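Side-chain contacts in carboxylase (Deinococcus radiodurans, PDB 5H80), which probably catalyses, through its biotin carboxylase domain, the ATP-dependent carboxylation of biotin in a multidomain single-chain carboxylase: residues A282-A287 and Q357-A362; Q241-G244 and V249-L252. All coordinates share one frame; numbering follows the deposited sequence.

Contact 1 (A282-A287 and Q357-A362); sequences ALIGAA and QPADAA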
loop_
_atom_site.group_PDB
_atom_site.type_symbol
_atom_site.label_atom_id
_atom_site.label_comp_id
_atom_site.label_asym_id
_atom_site.label_seq_id
_atom_site.Cartn_x
_atom_site.Cartn_y
_atom_site.Cartn_z
ATOM N N ALA A 282 -11.670 -1.921 27.414
ATOM C CA ALA A 282 -11.234 -2.902 28.466
ATOM C C ALA A 282 -10.067 -3.818 28.118
ATOM O O ALA A 282 -9.077 -3.998 28.949
ATOM C CB ALA A 282 -12.391 -3.705 28.960
ATOM N N LEU A 283 -10.119 -4.342 26.908
ATOM C CA LEU A 283 -9.017 -5.140 26.382
ATOM C C LEU A 283 -7.720 -4.401 26.348
ATOM O O LEU A 283 -6.707 -4.838 26.837
ATOM C CB LEU A 283 -9.339 -5.619 24.996
ATOM C CG LEU A 283 -9.991 -6.892 24.557
ATOM C CD1 LEU A 283 -10.045 -8.126 25.493
ATOM C CD2 LEU A 283 -11.130 -6.706 23.651
ATOM N N ILE A 284 -7.719 -3.165 25.837
ATOM C CA ILE A 284 -6.503 -2.386 25.781
ATOM C C ILE A 284 -5.951 -2.005 27.141
ATOM O O ILE A 284 -4.753 -2.129 27.374
ATOM C CB ILE A 284 -6.696 -1.179 24.885
ATOM C CG1 ILE A 284 -7.119 -1.761 23.495
ATOM C CG2 ILE A 284 -5.467 -0.320 24.942
ATOM C CD1 ILE A 284 -7.452 -0.553 22.542
ATOM N N GLY A 285 -6.853 -1.729 28.082
ATOM C CA GLY A 285 -6.483 -1.392 29.460
ATOM C C GLY A 285 -5.745 -2.582 30.104
ATOM O O GLY A 285 -4.716 -2.326 30.751
ATOM N N ALA A 286 -6.321 -3.768 29.991
ATOM C CA ALA A 286 -5.652 -5.015 30.454
ATOM C C ALA A 286 -4.262 -5.197 29.880
ATOM O O ALA A 286 -3.266 -5.395 30.604
ATOM C CB ALA A 286 -6.481 -6.288 30.159
ATOM N N ALA A 287 -4.129 -5.036 28.516
ATOM C CA ALA A 287 -2.869 -5.147 27.894
ATOM C C ALA A 287 -1.839 -4.088 28.371
ATOM O O ALA A 287 -0.675 -4.371 28.608
ATOM C CB ALA A 287 -3.142 -5.109 26.368
ATOM N N GLN A 357 -0.740 6.869 24.171
ATOM C CA GLN A 357 -2.183 7.106 24.177
ATOM C C GLN A 357 -2.951 6.221 25.105
ATOM O O GLN A 357 -2.511 5.040 25.383
ATOM C CB GLN A 357 -2.730 7.117 22.781
ATOM C CG GLN A 357 -2.466 5.816 22.002
ATOM C CD GLN A 357 -3.015 5.812 20.619
ATOM O OE1 GLN A 357 -3.413 6.836 20.073
ATOM N NE2 GLN A 357 -2.936 4.629 19.986
ATOM N N PRO A 358 -4.116 6.765 25.598
ATOM C CA PRO A 358 -4.891 5.962 26.536
ATOM C C PRO A 358 -5.668 4.836 25.876
ATOM O O PRO A 358 -5.842 4.765 24.679
ATOM C CB PRO A 358 -5.806 6.998 27.239
ATOM C CG PRO A 358 -6.134 7.944 26.133
ATOM C CD PRO A 358 -4.794 8.057 25.339
ATOM N N ALA A 359 -6.029 3.873 26.692
ATOM C CA ALA A 359 -6.769 2.723 26.285
ATOM C C ALA A 359 -8.022 3.065 25.479
ATOM O O ALA A 359 -8.364 2.313 24.613
ATOM C CB ALA A 359 -7.149 1.869 27.483
ATOM N N ASP A 360 -8.709 4.201 25.800
ATOM C CA ASP A 360 -9.985 4.558 25.103
ATOM C C ASP A 360 -9.749 5.506 23.948
ATOM O O ASP A 360 -10.707 6.033 23.392
ATOM C CB ASP A 360 -10.944 5.203 26.045
ATOM C CG ASP A 360 -10.504 6.514 26.546
ATOM O OD1 ASP A 360 -9.352 7.044 26.409
ATOM O OD2 ASP A 360 -11.414 7.088 27.274
ATOM N N ALA A 361 -8.545 5.538 23.427
ATOM C CA ALA A 361 -8.221 6.467 22.316
ATOM C C ALA A 361 -9.093 6.085 21.150
ATOM O O ALA A 361 -9.290 4.915 20.815
ATOM C CB ALA A 361 -6.761 6.458 21.900
ATOM N N ALA A 362 -9.605 7.093 20.452
ATOM C CA ALA A 362 -10.512 6.787 19.365
ATOM C C ALA A 362 -9.767 5.981 18.279
ATOM O O ALA A 362 -8.614 6.357 17.941
ATOM C CB ALA A 362 -11.091 8.062 18.749
#
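Ile284 and Ala359 bring their backbones within 5.1 Å, CA to CA, where helix 277-293 meets a type I beta turn running from Pro358 to Ala361. The helix lies against the antiparallel sheet of what is, by family, an ATP-grasp domain. The turn belongs to the loop between helix 349-352 and strand 367-374, and is closed by a hydrogen bond from Ala361 N to Pro358 O (3.1 Å). Ala359 is its second residue, and its methyl points at the helix. No hydrogen bond crosses between the segments: the contact is a small apolar one, a single alanine resting on one edge of the helix.

On the helix side most of the touching falls to Ile284. Its chi1 of -58° places CG1 beside the backbone N and leaves CG2 anti to it, and CG2 comes up to Ala359 CA at 3.6 Å and to Ala359 CB at 3.8 Å. The other branch runs on extended and brings CD1 to 3.7 Å from Ala359 O, so both arms meet the alanine from the helix side. The same side chain also packs on Val240, His251 and Trp253 of the sheet, while Leu283 turns away from the loop onto Phe304, Val306 and Phe312. Beside Ile284, Gly285 offers only main chain to the turn, and here the Ala359 methyl settles over the helix, its CB 3.7 Å from Gly285 N.

Contact 2 (Q241-G244 and V249-L252); sequences QVAG and VTHL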
loop_
_atom_site.group_PDB
_atom_site.type_symbol
_atom_site.label_atom_id
_atom_site.label_comp_id
_atom_site.label_asym_id
_atom_site.label_seq_id
_atom_site.Cartn_x
_atom_site.Cartn_y
_atom_site.Cartn_z
ATOM N N GLN A 241 -2.006 -4.884 20.207
ATOM C CA GLN A 241 -0.638 -4.515 19.935
ATOM C C GLN A 241 -0.137 -3.454 20.893
ATOM O O GLN A 241 -0.755 -2.330 20.942
ATOM C CB GLN A 241 -0.585 -3.928 18.491
ATOM C CG GLN A 241 0.785 -3.533 18.097
ATOM C CD GLN A 241 1.741 -4.770 17.858
ATOM O OE1 GLN A 241 1.532 -5.545 16.982
ATOM N NE2 GLN A 241 2.706 -4.977 18.846
ATOM N N VAL A 242 0.906 -3.827 21.637
ATOM C CA VAL A 242 1.684 -2.956 22.467
ATOM C C VAL A 242 3.065 -2.584 21.993
ATOM O O VAL A 242 3.769 -3.277 21.281
ATOM C CB VAL A 242 1.710 -3.490 23.924
ATOM C CG1 VAL A 242 2.603 -2.690 24.847
ATOM C CG2 VAL A 242 0.279 -3.531 24.475
ATOM N N ALA A 243 3.446 -1.413 22.423
ATOM C CA ALA A 243 4.785 -0.922 22.309
ATOM C C ALA A 243 5.182 -0.231 23.573
ATOM O O ALA A 243 4.402 0.561 24.175
ATOM C CB ALA A 243 4.932 0.110 21.096
ATOM N N GLY A 244 6.463 -0.265 23.835
ATOM C CA GLY A 244 7.105 0.435 24.971
ATOM C C GLY A 244 8.524 0.847 24.813
ATOM O O GLY A 244 9.284 0.314 23.987
ATOM N N VAL A 249 4.401 2.975 28.039
ATOM C CA VAL A 249 3.811 2.018 27.207
ATOM C C VAL A 249 2.662 2.749 26.430
ATOM O O VAL A 249 1.992 3.727 26.881
ATOM C CB VAL A 249 3.320 0.750 28.028
ATOM C CG1 VAL A 249 4.512 -0.010 28.584
ATOM C CG2 VAL A 249 2.260 1.146 29.058
ATOM N N THR A 250 2.415 2.192 25.245
ATOM C CA THR A 250 1.321 2.572 24.403
ATOM C C THR A 250 0.794 1.391 23.603
ATOM O O THR A 250 1.222 0.219 23.810
ATOM C CB THR A 250 1.738 3.754 23.515
ATOM O OG1 THR A 250 0.602 4.406 22.968
ATOM C CG2 THR A 250 2.642 3.255 22.381
ATOM N N HIS A 251 -0.157 1.646 22.709
ATOM C CA HIS A 251 -0.888 0.661 21.999
ATOM C C HIS A 251 -1.194 1.144 20.567
ATOM O O HIS A 251 -1.228 2.340 20.283
ATOM C CB HIS A 251 -2.119 0.195 22.697
ATOM C CG HIS A 251 -3.250 1.208 22.685
ATOM N ND1 HIS A 251 -4.132 1.362 21.652
ATOM C CD2 HIS A 251 -3.545 2.197 23.564
ATOM C CE1 HIS A 251 -5.007 2.337 21.948
ATOM N NE2 HIS A 251 -4.599 2.897 23.043
ATOM N N LEU A 252 -1.352 0.185 19.714
ATOM C CA LEU A 252 -1.915 0.346 18.306
ATOM C C LEU A 252 -3.273 -0.396 18.174
ATOM O O LEU A 252 -3.524 -1.073 17.150
ATOM C CB LEU A 252 -0.916 0.012 17.191
ATOM C CG LEU A 252 0.235 0.948 16.915
ATOM C CD1 LEU A 252 -0.256 2.394 16.692
ATOM C CD2 LEU A 252 1.175 0.804 18.031
#
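Ala243 and Thr250 form the tight centre of this antiparallel pairing. Thr250 N gives a hydrogen bond to Ala243 O at 2.8 Å, approaching nearly head-on to the carbonyl. The return bond, Ala243 N to Thr250 O (3.1 Å), is straight at the hydrogen but comes from 48° above the acceptor's carbonyl plane. Val242 CG1 leans over the same Thr250 O at 3.4 Å. On the opposite face, Thr250 CG2 lies 4.1 Å from Ala243 CB, while Thr250 OG1 turns to Ala355 O and Gln357 N in the loop after helix 349-352.

A third bond, Leu252 N to Gln241 O (2.9 Å), secures the far end, where the two side chains run alongside each other, Gln241 CG 4.0 Å from Leu252 CB. Bent at chi2 (71°), Gln241 swings its amide forward along its own strand: NE2 bonds Val242 O at 3.2 Å, within the amide plane, and OE1 accepts from Arg255 NH1. With an alanine here, Arg255 NH1 would probably lose this acceptor, Val242 O its side-chain donor, and a gap would be likely beside Leu252.

Towards the turn the contact slackens. Gly244 and Val249, a non-hydrogen-bonded pair, meet by main chain alone, and partly exposed Val249 sends its side chain to Ala291 and Gln292 of helix 277-293. The whole is a beta hairpin at one margin of the antiparallel sheet, consistent with an ATP-grasp domain.

Following the chain from the N terminus, contact 2 comes first: strand 236-245 turns back almost at once into strand 249-256, leaving only four residues between the segments. Contact 1 opens later, on helix 277-293, and closes after strands 299-306 and 312-318 and helices 325-332, 336-344 and 349-352, a span of 69 residues. The two loops are thus in series, neither enclosing nor crossing the other. In space their centres lie about 10 Å apart, and the two contacts meet at His251, which gives NE2 to Pro358 O (2.8 Å), takes Gln357 NE2 on its backbone O and packs CD2 on Ile284 CG2 (3.5 Å). Hairpin, helix and returning loop are thereby tied together.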